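Ochratoxinase (Aspergillus niger, PDB 4C65) hydrolyses ochratoxin A to ochratoxin alpha and L-phenylalanine, acting as a zinc-dependent carboxypeptidase of the amidohydrolase superfamily that prefers C-terminal aromatic residues. Local coordinates at residues A[6-12]-A[52-58]; A[15-19]-A[380-384]; A[72-76]-A[92-97]; A[284-288]-A[317-321]. All blocks are in the same frame, centred on the assembly; numbering follows the deposited sequence.

Contact 1 of 4, residues A[6-12]-A[52-58]; sequences KVTIIYA and TQSTHRV
Strand 7-12, in register with strand 54-58 from Thr8-Ser54 to Ala12-Val58, forms a parallel pair at the N-terminal end of the chain, in the smaller beta-sandwich domain characteristic of metal-dependent amidohydrolases. The ladder is regular: His56 N donates to Ile9 O at 2.9 Å, and His56 O accepts from Tyr11 N at 2.8 Å, so both polar backbone atoms of His56 are used by strand 7-12. The more deeply buried face is the one bearing Thr8, Ile10 and Ala12. There Ile10 CG2 meets Val58 CG2 at 4.0 Å, and Thr8 CG2 approaches the edge of the His56 imidazole in its plane, 3.7 Å from CD2. Strand 411-416 closes this face, with Trp415 touching both Ile10 and His56.

On the other face helix 46-51 packs on Val7, Ile9 and Tyr11, though Tyr11 stays partly exposed; Thr55 and Arg57, on the partner strand, lie exposed. Arg57 CG stands anti to the carbonyl carbon (chi1 -81°), and the chain runs extended from CG to NE beside the tyrosine. This lays the guanidinium flat on the Tyr11 ring, centres 3.9 Å apart and planes at 14°, a cation-pi stack, while Thr55 CG2 meets the ring edge in plane, 3.5 Å from CE2. Towards the start of the strands, water 1 donates to Val7 O and also bonds Thr8 OG1 and Ser54 OG. Beyond the regular ladder, Gln53 bends at chi2, and its OE1 accepts a hydrogen bond from Val7 N at 3.0 Å, nearly straight at 175°.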
loop_
_atom_site.group_PDB
_atom_site.type_symbol
_atom_site.label_atom_id
_atom_site.label_comp_id
_atom_site.label_asym_id
_atom_site.label_seq_id
_atom_site.Cartn_x
_atom_site.Cartn_y
_atom_site.Cartn_z
ATOM N N LYS A 6 45.056 -1.266 35.075
ATOM C CA LYS A 6 44.499 -2.058 36.148
ATOM C C LYS A 6 44.959 -3.504 36.031
ATOM O O LYS A 6 44.666 -4.198 35.073
ATOM C CB LYS A 6 42.974 -1.960 36.159
ATOM C CG LYS A 6 42.352 -2.614 37.373
ATOM C CD LYS A 6 40.879 -2.277 37.536
ATOM C CE LYS A 6 40.213 -3.270 38.520
ATOM N NZ LYS A 6 38.783 -3.600 38.251
ATOM N N VAL A 7 45.678 -3.954 37.048
ATOM C CA VAL A 7 46.335 -5.238 37.017
ATOM C C VAL A 7 45.748 -6.181 38.056
ATOM O O VAL A 7 45.606 -5.817 39.218
ATOM C CB VAL A 7 47.851 -5.043 37.240
ATOM C CG1 VAL A 7 48.575 -6.381 37.370
ATOM C CG2 VAL A 7 48.425 -4.227 36.096
ATOM N N THR A 8 45.441 -7.411 37.633
ATOM C CA THR A 8 44.928 -8.455 38.521
ATOM C C THR A 8 45.762 -9.727 38.361
ATOM O O THR A 8 46.020 -10.165 37.244
ATOM C CB THR A 8 43.469 -8.801 38.200
ATOM O OG1 THR A 8 42.687 -7.613 38.190
ATOM C CG2 THR A 8 42.904 -9.769 39.215
ATOM N N ILE A 9 46.210 -10.295 39.480
ATOM C CA ILE A 9 46.921 -11.570 39.461
ATOM C C ILE A 9 46.006 -12.646 39.982
ATOM O O ILE A 9 45.411 -12.499 41.046
ATOM C CB ILE A 9 48.211 -11.553 40.301
ATOM C CG1 ILE A 9 49.093 -10.380 39.858
ATOM C CG2 ILE A 9 48.966 -12.865 40.124
ATOM C CD1 ILE A 9 50.406 -10.269 40.583
ATOM N N ILE A 10 45.875 -13.716 39.204
ATOM C CA ILE A 10 45.086 -14.869 39.605
ATOM C C ILE A 10 45.988 -16.094 39.670
ATOM O O ILE A 10 46.600 -16.463 38.675
ATOM C CB ILE A 10 43.967 -15.164 38.591
ATOM C CG1 ILE A 10 43.102 -13.929 38.372
ATOM C CG2 ILE A 10 43.126 -16.347 39.063
ATOM C CD1 ILE A 10 42.352 -13.957 37.056
ATOM N N TYR A 11 46.100 -16.679 40.859
ATOM C CA TYR A 11 46.866 -17.896 41.054
ATOM C C TYR A 11 45.946 -19.073 40.946
ATOM O O TYR A 11 44.868 -19.075 41.546
ATOM C CB TYR A 11 47.508 -17.898 42.433
ATOM C CG TYR A 11 48.544 -16.815 42.629
ATOM C CD1 TYR A 11 49.871 -17.035 42.316
ATOM C CD2 TYR A 11 48.186 -15.568 43.102
ATOM C CE1 TYR A 11 50.829 -16.047 42.496
ATOM C CE2 TYR A 11 49.144 -14.566 43.290
ATOM C CZ TYR A 11 50.463 -14.822 42.994
ATOM O OH TYR A 11 51.408 -13.861 43.183
ATOM N N ALA A 12 46.365 -20.083 40.194
ATOM C CA ALA A 12 45.507 -21.231 39.936
ATOM C C ALA A 12 46.183 -22.550 40.253
ATOM O O ALA A 12 47.256 -22.827 39.734
ATOM C CB ALA A 12 45.034 -21.219 38.483
ATOM N N THR A 52 50.001 -4.794 40.998
ATOM C CA THR A 52 48.670 -5.419 41.100
ATOM C C THR A 52 47.716 -4.737 42.103
ATOM O O THR A 52 48.046 -4.500 43.252
ATOM C CB THR A 52 48.760 -6.947 41.357
ATOM O OG1 THR A 52 47.450 -7.525 41.290
ATOM C CG2 THR A 52 49.391 -7.273 42.719
ATOM N N GLN A 53 46.520 -4.433 41.624
ATOM C CA GLN A 53 45.430 -3.877 42.423
ATOM C C GLN A 53 44.800 -4.958 43.319
ATOM O O GLN A 53 44.356 -4.666 44.411
ATOM C CB GLN A 53 44.309 -3.333 41.487
ATOM C CG GLN A 53 44.353 -1.863 41.103
ATOM C CD GLN A 53 45.620 -1.468 40.355
ATOM O OE1 GLN A 53 46.101 -2.178 39.466
ATOM N NE2 GLN A 53 46.156 -0.311 40.694
ATOM N N SER A 54 44.685 -6.180 42.806
ATOM C CA SER A 54 44.100 -7.270 43.560
ATOM C C SER A 54 44.599 -8.625 43.085
ATOM O O SER A 54 45.017 -8.804 41.937
ATOM C CB SER A 54 42.581 -7.244 43.482
ATOM O OG SER A 54 42.143 -7.685 42.228
ATOM N N THR A 55 44.545 -9.582 44.000
ATOM C CA THR A 55 44.999 -10.922 43.778
ATOM C C THR A 55 43.886 -11.925 44.116
ATOM O O THR A 55 43.134 -11.698 45.062
ATOM C CB THR A 55 46.145 -11.120 44.807
ATOM O OG1 THR A 55 47.149 -10.118 44.612
ATOM C CG2 THR A 55 46.757 -12.500 44.756
ATOM N N HIS A 56 43.804 -13.024 43.370
ATOM C CA HIS A 56 42.865 -14.096 43.661
ATOM C C HIS A 56 43.586 -15.412 43.654
ATOM O O HIS A 56 44.555 -15.578 42.908
ATOM C CB HIS A 56 41.752 -14.115 42.613
ATOM C CG HIS A 56 40.983 -12.842 42.560
ATOM N ND1 HIS A 56 39.894 -12.600 43.364
ATOM C CD2 HIS A 56 41.185 -11.717 41.842
ATOM C CE1 HIS A 56 39.432 -11.387 43.115
ATOM N NE2 HIS A 56 40.202 -10.830 42.200
ATOM N N ARG A 57 43.078 -16.355 44.434
ATOM C CA ARG A 57 43.600 -17.703 44.456
ATOM C C ARG A 57 42.465 -18.659 44.257
ATOM O O ARG A 57 41.563 -18.706 45.062
ATOM C CB ARG A 57 44.297 -17.951 45.801
ATOM C CG ARG A 57 45.682 -17.361 45.763
ATOM C CD ARG A 57 46.424 -17.453 47.057
ATOM N NE ARG A 57 47.492 -16.440 47.085
ATOM C CZ ARG A 57 48.679 -16.588 46.495
ATOM N NH1 ARG A 57 48.998 -17.709 45.833
ATOM N NH2 ARG A 57 49.573 -15.614 46.564
ATOM N N VAL A 58 42.515 -19.437 43.184
ATOM C CA VAL A 58 41.426 -20.328 42.828
ATOM C C VAL A 58 41.957 -21.708 42.461
ATOM O O VAL A 58 43.090 -21.836 42.015
ATOM C CB VAL A 58 40.605 -19.762 41.628
ATOM C CG1 VAL A 58 40.073 -18.379 41.959
ATOM C CG2 VAL A 58 41.438 -19.712 40.354
HETATM O O HOH W 1 42.776 -5.575 39.831
#

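Contact 2 of 4, residues A[15-19]-A[380-384]; sequences LIPGD and TGQLR
The amide of Gln382 sets its oxygen against Asp19, with OE1 3.7 Å from Asp19 CB, and that same oxygen lies at the edge of the Arg384 guanidinium, in its plane. Arg384 NH1 reaches OE1 by a straight but weak bond of 3.5 Å, whereas water 2 donates to OE1 at 2.7 Å and accepts from Asp19 N, joining the two loops. The carboxylate of Asp19 is committed to another partner, with OD1 in a salt bridge to Lys363 of helix 358-365.

The direct polar link between the loops is backbone to backbone. Leu383 N donates to Pro17 O at 2.8 Å, in the carbonyl plane and on a lone pair, and Gln382 CA adds a CA-H...O contact to the same oxygen. Gly18, just beyond, has a phi of 113°, a backbone conformation that calls for glycine. On the apolar side, Leu383 CG lies anti to the carbonyl carbon (chi1 -62°), which carries CD1 to 3.8 Å from Leu15 CG; the two leucines pack obliquely, and Leu383 also touches Leu28 and Pro63.

Leu383 is the centre of an inverse gamma turn. The contact thus ties the loop following strand 7-15 to the one leading into strand 391-394, as in other amidohydrolases, where segments from both ends of the chain build the small beta-sandwich domain beside the barrel.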
loop_
_atom_site.group_PDB
_atom_site.type_symbol
_atom_site.label_atom_id
_atom_site.label_comp_id
_atom_site.label_asym_id
_atom_site.label_seq_id
_atom_site.Cartn_x
_atom_site.Cartn_y
_atom_site.Cartn_z
ATOM N N LEU A 15 45.538 -24.679 35.702
ATOM C CA LEU A 15 45.183 -23.730 34.653
ATOM C C LEU A 15 45.004 -24.458 33.329
ATOM O O LEU A 15 45.933 -25.074 32.837
ATOM C CB LEU A 15 46.231 -22.625 34.532
ATOM C CG LEU A 15 45.881 -21.458 33.591
ATOM C CD1 LEU A 15 46.401 -20.139 34.125
ATOM C CD2 LEU A 15 46.399 -21.680 32.176
ATOM N N ILE A 16 43.781 -24.390 32.793
ATOM C CA ILE A 16 43.429 -25.021 31.536
ATOM C C ILE A 16 43.424 -23.924 30.472
ATOM O O ILE A 16 42.524 -23.088 30.456
ATOM C CB ILE A 16 42.054 -25.726 31.637
ATOM C CG1 ILE A 16 42.088 -26.770 32.762
ATOM C CG2 ILE A 16 41.700 -26.399 30.316
ATOM C CD1 ILE A 16 40.737 -27.161 33.304
ATOM N N PRO A 17 44.458 -23.898 29.614
ATOM C CA PRO A 17 44.600 -22.773 28.714
ATOM C C PRO A 17 43.574 -22.729 27.580
ATOM O O PRO A 17 43.370 -21.675 26.977
ATOM C CB PRO A 17 46.026 -22.932 28.187
ATOM C CG PRO A 17 46.242 -24.397 28.191
ATOM C CD PRO A 17 45.539 -24.873 29.433
ATOM N N GLY A 18 42.953 -23.864 27.271
ATOM C CA GLY A 18 41.960 -23.923 26.191
ATOM C C GLY A 18 42.446 -24.768 25.035
ATOM O O GLY A 18 41.727 -25.679 24.574
ATOM N N ASP A 19 43.664 -24.496 24.570
ATOM C CA ASP A 19 44.316 -25.343 23.581
ATOM C C ASP A 19 45.728 -25.623 24.055
ATOM O O ASP A 19 46.616 -24.827 23.842
ATOM C CB ASP A 19 44.348 -24.648 22.217
ATOM C CG ASP A 19 44.914 -25.535 21.110
ATOM O OD1 ASP A 19 45.240 -26.714 21.333
ATOM O OD2 ASP A 19 45.013 -25.058 19.973
ATOM N N THR A 380 40.671 -14.525 21.362
ATOM C CA THR A 380 40.004 -14.929 22.570
ATOM C C THR A 380 39.805 -16.445 22.619
ATOM O O THR A 380 40.243 -17.164 21.739
ATOM C CB THR A 380 38.664 -14.188 22.720
ATOM O OG1 THR A 380 38.145 -14.390 24.030
ATOM C CG2 THR A 380 37.627 -14.672 21.697
ATOM N N GLY A 381 39.194 -16.942 23.692
ATOM C CA GLY A 381 38.967 -18.379 23.839
ATOM C C GLY A 381 40.180 -19.184 24.296
ATOM O O GLY A 381 40.091 -20.409 24.413
ATOM N N GLN A 382 41.272 -18.498 24.629
ATOM C CA GLN A 382 42.428 -19.126 25.239
ATOM C C GLN A 382 43.065 -18.256 26.319
ATOM O O GLN A 382 43.037 -17.022 26.230
ATOM C CB GLN A 382 43.497 -19.390 24.203
ATOM C CG GLN A 382 43.067 -20.334 23.126
ATOM C CD GLN A 382 44.190 -20.561 22.149
ATOM O OE1 GLN A 382 45.247 -21.034 22.499
ATOM N NE2 GLN A 382 43.924 -20.256 20.895
ATOM N N LEU A 383 43.617 -18.913 27.347
ATOM C CA LEU A 383 44.361 -18.222 28.387
ATOM C C LEU A 383 45.793 -18.090 27.876
ATOM O O LEU A 383 46.639 -18.941 28.146
ATOM C CB LEU A 383 44.295 -18.959 29.740
ATOM C CG LEU A 383 42.917 -19.135 30.390
ATOM C CD1 LEU A 383 43.093 -19.601 31.823
ATOM C CD2 LEU A 383 42.051 -17.870 30.363
ATOM N N ARG A 384 46.013 -17.023 27.119
ATOM C CA ARG A 384 47.268 -16.754 26.424
ATOM C C ARG A 384 47.572 -15.283 26.458
ATOM O O ARG A 384 46.662 -14.476 26.342
ATOM C CB ARG A 384 47.168 -17.114 24.943
ATOM C CG ARG A 384 47.727 -18.477 24.725
ATOM C CD ARG A 384 47.513 -18.939 23.311
ATOM N NE ARG A 384 48.592 -18.466 22.458
ATOM C CZ ARG A 384 48.754 -18.863 21.205
ATOM N NH1 ARG A 384 47.932 -19.756 20.676
ATOM N NH2 ARG A 384 49.746 -18.363 20.479
HETATM O O HOH W 2 45.632 -22.380 24.863
#

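Contact 3 of 4, residues A[72-76]-A[92-97]; sequences FGGDD and SSGARL
Arg96 and Asp76 meet at about a right angle, with the guanidinium and carboxylate planes 88° apart. Both terminal nitrogens of the arginine converge on a single oxygen: NH1 lies 2.7 Å and NH2 2.8 Å from Asp76 OD1, in an end-on salt bridge that meets OD1 on its anti side. The arginine chain is extended from CG to NE, and NH1 has a further acceptor near the guanidinium plane, Gly74 O at 2.9 Å. With Arg96 NE in a salt bridge to Asp128 of the second subunit as well, the guanidinium is probably held against rotation.

The 72-76 loop directly follows His71, which with His69 binds zinc ion 1, in the barrel of this amidohydrolase; the contact pins that loop to helix 90-106. Gly74 lies over the helix with a positive phi of 60°, its oxygen also receiving a CA-H...O contact from Ser93 CA. At the start of the loop, next to His71, Leu97 crosses Phe72 obliquely: Leu97 CD2 lies 3.6 Å from Phe72 CA, while Phe72 CB lies 4.0 Å from the same methyl. On the side towards the neighbouring subunit, water 4 donates to Asp76 OD2 at 2.6 Å and to Ser92 OG at 2.8 Å, and Ser92 OG is also hydrogen-bonded to Glu121 O of the second subunit.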
loop_
_atom_site.group_PDB
_atom_site.type_symbol
_atom_site.label_atom_id
_atom_site.label_comp_id
_atom_site.label_asym_id
_atom_site.label_seq_id
_atom_site.Cartn_x
_atom_site.Cartn_y
_atom_site.Cartn_z
ATOM N N PHE A 72 18.259 -15.807 20.238
ATOM C CA PHE A 72 17.815 -14.751 21.087
ATOM C C PHE A 72 16.366 -14.447 20.778
ATOM O O PHE A 72 16.033 -13.427 20.181
ATOM C CB PHE A 72 18.697 -13.510 20.889
ATOM C CG PHE A 72 19.948 -13.512 21.737
ATOM C CD1 PHE A 72 20.888 -14.519 21.614
ATOM C CD2 PHE A 72 20.197 -12.478 22.622
ATOM C CE1 PHE A 72 22.042 -14.514 22.387
ATOM C CE2 PHE A 72 21.341 -12.469 23.386
ATOM C CZ PHE A 72 22.277 -13.485 23.258
ATOM N N GLY A 73 15.499 -15.347 21.208
ATOM C CA GLY A 73 14.074 -15.276 20.886
ATOM C C GLY A 73 13.245 -14.545 21.908
ATOM O O GLY A 73 12.490 -13.636 21.558
ATOM N N GLY A 74 13.363 -14.957 23.170
ATOM C CA GLY A 74 12.572 -14.385 24.292
ATOM C C GLY A 74 11.065 -14.512 24.180
ATOM O O GLY A 74 10.343 -13.696 24.721
ATOM N N ASP A 75 10.617 -15.551 23.472
ATOM C CA ASP A 75 9.221 -15.704 23.065
ATOM C C ASP A 75 8.290 -15.774 24.255
ATOM O O ASP A 75 8.668 -16.263 25.302
ATOM C CB ASP A 75 9.034 -16.986 22.206
ATOM C CG ASP A 75 9.947 -17.027 20.986
ATOM O OD1 ASP A 75 11.204 -17.083 21.146
ATOM O OD2 ASP A 75 9.440 -17.022 19.843
ATOM N N ASP A 76 7.067 -15.282 24.084
ATOM C CA ASP A 76 5.997 -15.589 25.024
ATOM C C ASP A 76 5.739 -17.111 24.944
ATOM O O ASP A 76 6.007 -17.764 23.925
ATOM C CB ASP A 76 4.694 -14.844 24.684
ATOM C CG ASP A 76 4.814 -13.322 24.748
ATOM O OD1 ASP A 76 5.528 -12.771 25.588
ATOM O OD2 ASP A 76 4.100 -12.661 23.979
ATOM N N SER A 92 8.747 -7.559 25.114
ATOM C CA SER A 92 8.660 -8.752 25.936
ATOM C C SER A 92 9.912 -9.580 25.762
ATOM O O SER A 92 10.514 -10.030 26.755
ATOM C CB SER A 92 7.447 -9.590 25.563
ATOM O OG SER A 92 6.257 -8.841 25.692
ATOM N N SER A 93 10.309 -9.814 24.510
ATOM C CA SER A 93 11.479 -10.649 24.233
ATOM C C SER A 93 12.722 -10.117 24.933
ATOM O O SER A 93 13.457 -10.863 25.552
ATOM C CB SER A 93 11.749 -10.726 22.718
ATOM O OG SER A 93 10.601 -11.229 22.027
ATOM N N GLY A 94 12.990 -8.828 24.752
ATOM C CA GLY A 94 14.192 -8.217 25.281
ATOM C C GLY A 94 14.285 -8.353 26.772
ATOM O O GLY A 94 15.357 -8.612 27.318
ATOM N N ALA A 95 13.160 -8.184 27.429
ATOM C CA ALA A 95 13.115 -8.299 28.868
ATOM C C ALA A 95 13.555 -9.708 29.262
ATOM O O ALA A 95 14.374 -9.870 30.161
ATOM C CB ALA A 95 11.714 -7.969 29.390
ATOM N N ARG A 96 13.013 -10.707 28.577
ATOM C CA ARG A 96 13.302 -12.100 28.899
ATOM C C ARG A 96 14.745 -12.418 28.590
ATOM O O ARG A 96 15.424 -13.103 29.374
ATOM C CB ARG A 96 12.372 -13.058 28.145
ATOM C CG ARG A 96 10.909 -12.956 28.542
ATOM C CD ARG A 96 10.115 -14.213 28.251
ATOM N NE ARG A 96 8.706 -14.012 28.536
ATOM C CZ ARG A 96 7.812 -13.455 27.708
ATOM N NH1 ARG A 96 8.092 -13.065 26.454
ATOM N NH2 ARG A 96 6.578 -13.275 28.172
ATOM N N LEU A 97 15.236 -11.911 27.461
ATOM C CA LEU A 97 16.609 -12.108 27.089
ATOM C C LEU A 97 17.622 -11.500 28.087
ATOM O O LEU A 97 18.780 -11.946 28.154
ATOM C CB LEU A 97 16.852 -11.571 25.679
ATOM C CG LEU A 97 16.146 -12.423 24.623
ATOM C CD1 LEU A 97 16.034 -11.653 23.307
ATOM C CD2 LEU A 97 16.854 -13.753 24.400
HETATM O O HOH W 3 10.380 -13.586 20.192
HETATM O O HOH W 4 4.742 -10.146 23.679
#

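Contact 4 of 4, residues A[284-288]-A[317-321]; sequences YVATR and HLKAY
Ala286 O is gripped by two donors that arrive from opposite faces of its carbonyl plane: Thr287 OG1 at 2.7 Å and His317 NE2 at 2.8 Å. The imidazole points its NE2-H at this oxygen in the plane of the ring, and its other nitrogen accepts, since Arg288 NH1 donates to His317 ND1 at 3.1 Å. The pattern is consistent with a neutral histidine protonated on NE2. Arg288 and His317 run past each other in opposite directions, their planes only 22° apart; Leu318 CD1 sits over the centre of one guanidinium face, and Arg288 NE forms a salt bridge with Glu292.

Ala286 CB lies 3.4 Å from the centroid of the Tyr321 ring and only 4° off its normal, a CH-pi contact made face-on. Tyr321 CG stands anti to its backbone nitrogen (chi1 -165°), which carries the ring out from the helix to the alanine. Beside it, Tyr284 CE1 packs at 3.9 Å from Tyr321 CD1, the two tyrosines crossing obliquely.

Thr287 OG1 is also hydrogen-bonded to His265 ND1, a ligand of zinc ion 2. Thr287 is thus a second-shell residue of the metal site, and its bond to Ala286 O helps to place it. Helix 304-327, with helix 288-297 before it, belongs to the connection between the neighbouring parallel strands 283-285 and 331-332, a beta-alpha-beta crossover of the TIM barrel.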
loop_
_atom_site.group_PDB
_atom_site.type_symbol
_atom_site.label_atom_id
_atom_site.label_comp_id
_atom_site.label_asym_id
_atom_site.label_seq_id
_atom_site.Cartn_x
_atom_site.Cartn_y
_atom_site.Cartn_z
ATOM N N TYR A 284 32.452 -27.502 12.522
ATOM C CA TYR A 284 31.385 -28.450 12.794
ATOM C C TYR A 284 30.768 -28.126 14.152
ATOM O O TYR A 284 31.446 -28.199 15.177
ATOM C CB TYR A 284 31.943 -29.867 12.817
ATOM C CG TYR A 284 30.941 -31.024 12.714
ATOM C CD1 TYR A 284 30.062 -31.320 13.743
ATOM C CD2 TYR A 284 30.942 -31.867 11.604
ATOM C CE1 TYR A 284 29.189 -32.403 13.660
ATOM C CE2 TYR A 284 30.073 -32.945 11.502
ATOM C CZ TYR A 284 29.197 -33.217 12.530
ATOM O OH TYR A 284 28.332 -34.288 12.428
ATOM N N VAL A 285 29.479 -27.803 14.151
ATOM C CA VAL A 285 28.736 -27.551 15.366
ATOM C C VAL A 285 27.560 -28.504 15.420
ATOM O O VAL A 285 26.543 -28.301 14.751
ATOM C CB VAL A 285 28.248 -26.101 15.405
ATOM C CG1 VAL A 285 27.514 -25.818 16.710
ATOM C CG2 VAL A 285 29.431 -25.162 15.224
ATOM N N ALA A 286 27.676 -29.523 16.263
ATOM C CA ALA A 286 26.735 -30.647 16.244
ATOM C C ALA A 286 25.337 -30.332 16.812
ATOM O O ALA A 286 24.349 -30.832 16.305
ATOM C CB ALA A 286 27.351 -31.841 16.968
ATOM N N THR A 287 25.282 -29.487 17.841
ATOM C CA THR A 287 24.062 -29.249 18.642
ATOM C C THR A 287 23.377 -30.544 19.051
ATOM O O THR A 287 22.202 -30.750 18.791
ATOM C CB THR A 287 23.060 -28.284 17.961
ATOM O OG1 THR A 287 22.471 -28.901 16.821
ATOM C CG2 THR A 287 23.746 -27.006 17.507
ATOM N N ARG A 288 24.125 -31.414 19.722
ATOM C CA ARG A 288 23.614 -32.721 20.104
ATOM C C ARG A 288 22.520 -32.591 21.141
ATOM O O ARG A 288 21.658 -33.461 21.226
ATOM C CB ARG A 288 24.749 -33.633 20.609
ATOM C CG ARG A 288 24.330 -35.058 20.988
ATOM C CD ARG A 288 23.779 -35.847 19.815
ATOM N NE ARG A 288 23.218 -37.118 20.239
ATOM C CZ ARG A 288 22.732 -38.048 19.406
ATOM N NH1 ARG A 288 22.706 -37.846 18.092
ATOM N NH2 ARG A 288 22.257 -39.178 19.888
ATOM N N HIS A 317 22.983 -38.689 13.053
ATOM C CA HIS A 317 23.592 -37.514 13.674
ATOM C C HIS A 317 24.708 -37.918 14.637
ATOM O O HIS A 317 25.768 -37.293 14.646
ATOM C CB HIS A 317 22.529 -36.680 14.405
ATOM C CG HIS A 317 23.071 -35.450 15.055
ATOM N ND1 HIS A 317 23.623 -35.463 16.318
ATOM C CD2 HIS A 317 23.157 -34.175 14.621
ATOM C CE1 HIS A 317 24.032 -34.252 16.635
ATOM N NE2 HIS A 317 23.761 -33.448 15.620
ATOM N N LEU A 318 24.478 -38.971 15.417
ATOM C CA LEU A 318 25.476 -39.470 16.360
ATOM C C LEU A 318 26.709 -39.970 15.603
ATOM O O LEU A 318 27.829 -39.597 15.957
ATOM C CB LEU A 318 24.903 -40.587 17.239
ATOM C CG LEU A 318 25.844 -41.125 18.333
ATOM C CD1 LEU A 318 26.185 -40.025 19.329
ATOM C CD2 LEU A 318 25.248 -42.349 19.027
ATOM N N LYS A 319 26.504 -40.809 14.576
ATOM C CA LYS A 319 27.623 -41.342 13.768
ATOM C C LYS A 319 28.391 -40.236 13.097
ATOM O O LYS A 319 29.619 -40.260 13.079
ATOM C CB LYS A 319 27.159 -42.268 12.652
ATOM C CG LYS A 319 26.555 -43.597 13.068
ATOM C CD LYS A 319 26.346 -44.511 11.835
ATOM C CE LYS A 319 25.558 -45.758 12.196
ATOM N NZ LYS A 319 26.028 -47.037 11.559
ATOM N N ALA A 320 27.666 -39.258 12.561
ATOM C CA ALA A 320 28.282 -38.122 11.894
ATOM C C ALA A 320 29.205 -37.377 12.844
ATOM O O ALA A 320 30.327 -37.003 12.475
ATOM C CB ALA A 320 27.211 -37.198 11.324
ATOM N N TYR A 321 28.711 -37.123 14.052
ATOM C CA TYR A 321 29.463 -36.394 15.081
ATOM C C TYR A 321 30.699 -37.168 15.499
ATOM O O TYR A 321 31.803 -36.634 15.506
ATOM C CB TYR A 321 28.571 -36.142 16.312
ATOM C CG TYR A 321 29.060 -35.108 17.320
ATOM C CD1 TYR A 321 30.071 -34.182 17.005
ATOM C CD2 TYR A 321 28.465 -35.020 18.578
ATOM C CE1 TYR A 321 30.492 -33.231 17.934
ATOM C CE2 TYR A 321 28.871 -34.068 19.508
ATOM C CZ TYR A 321 29.868 -33.172 19.184
ATOM O OH TYR A 321 30.254 -32.241 20.106
HETATM O O HOH W 5 29.672 -29.477 18.255
#

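Contacts 1 and 2 belong to the small beta-sandwich region and its border, their centres 17 Å apart and their segments adjoining along strand 7-15 and the loop after it. Contacts 3 and 4 lie in the barrel, 28 Å apart between centres, and the centres of contacts 1 and 4 are about 39 Å apart. Along the chain, contacts 1 and 2 cross, and contact 2 joins the N-terminal region to residues 380-384, so that contacts 3 and 4, which follow in series, fall between its two segments. The barrel is thus one long excursion between parts of the small domain, with contact 3 beside the zinc ion 1 ligand His71, and contact 4 near ligands of both zinc ions.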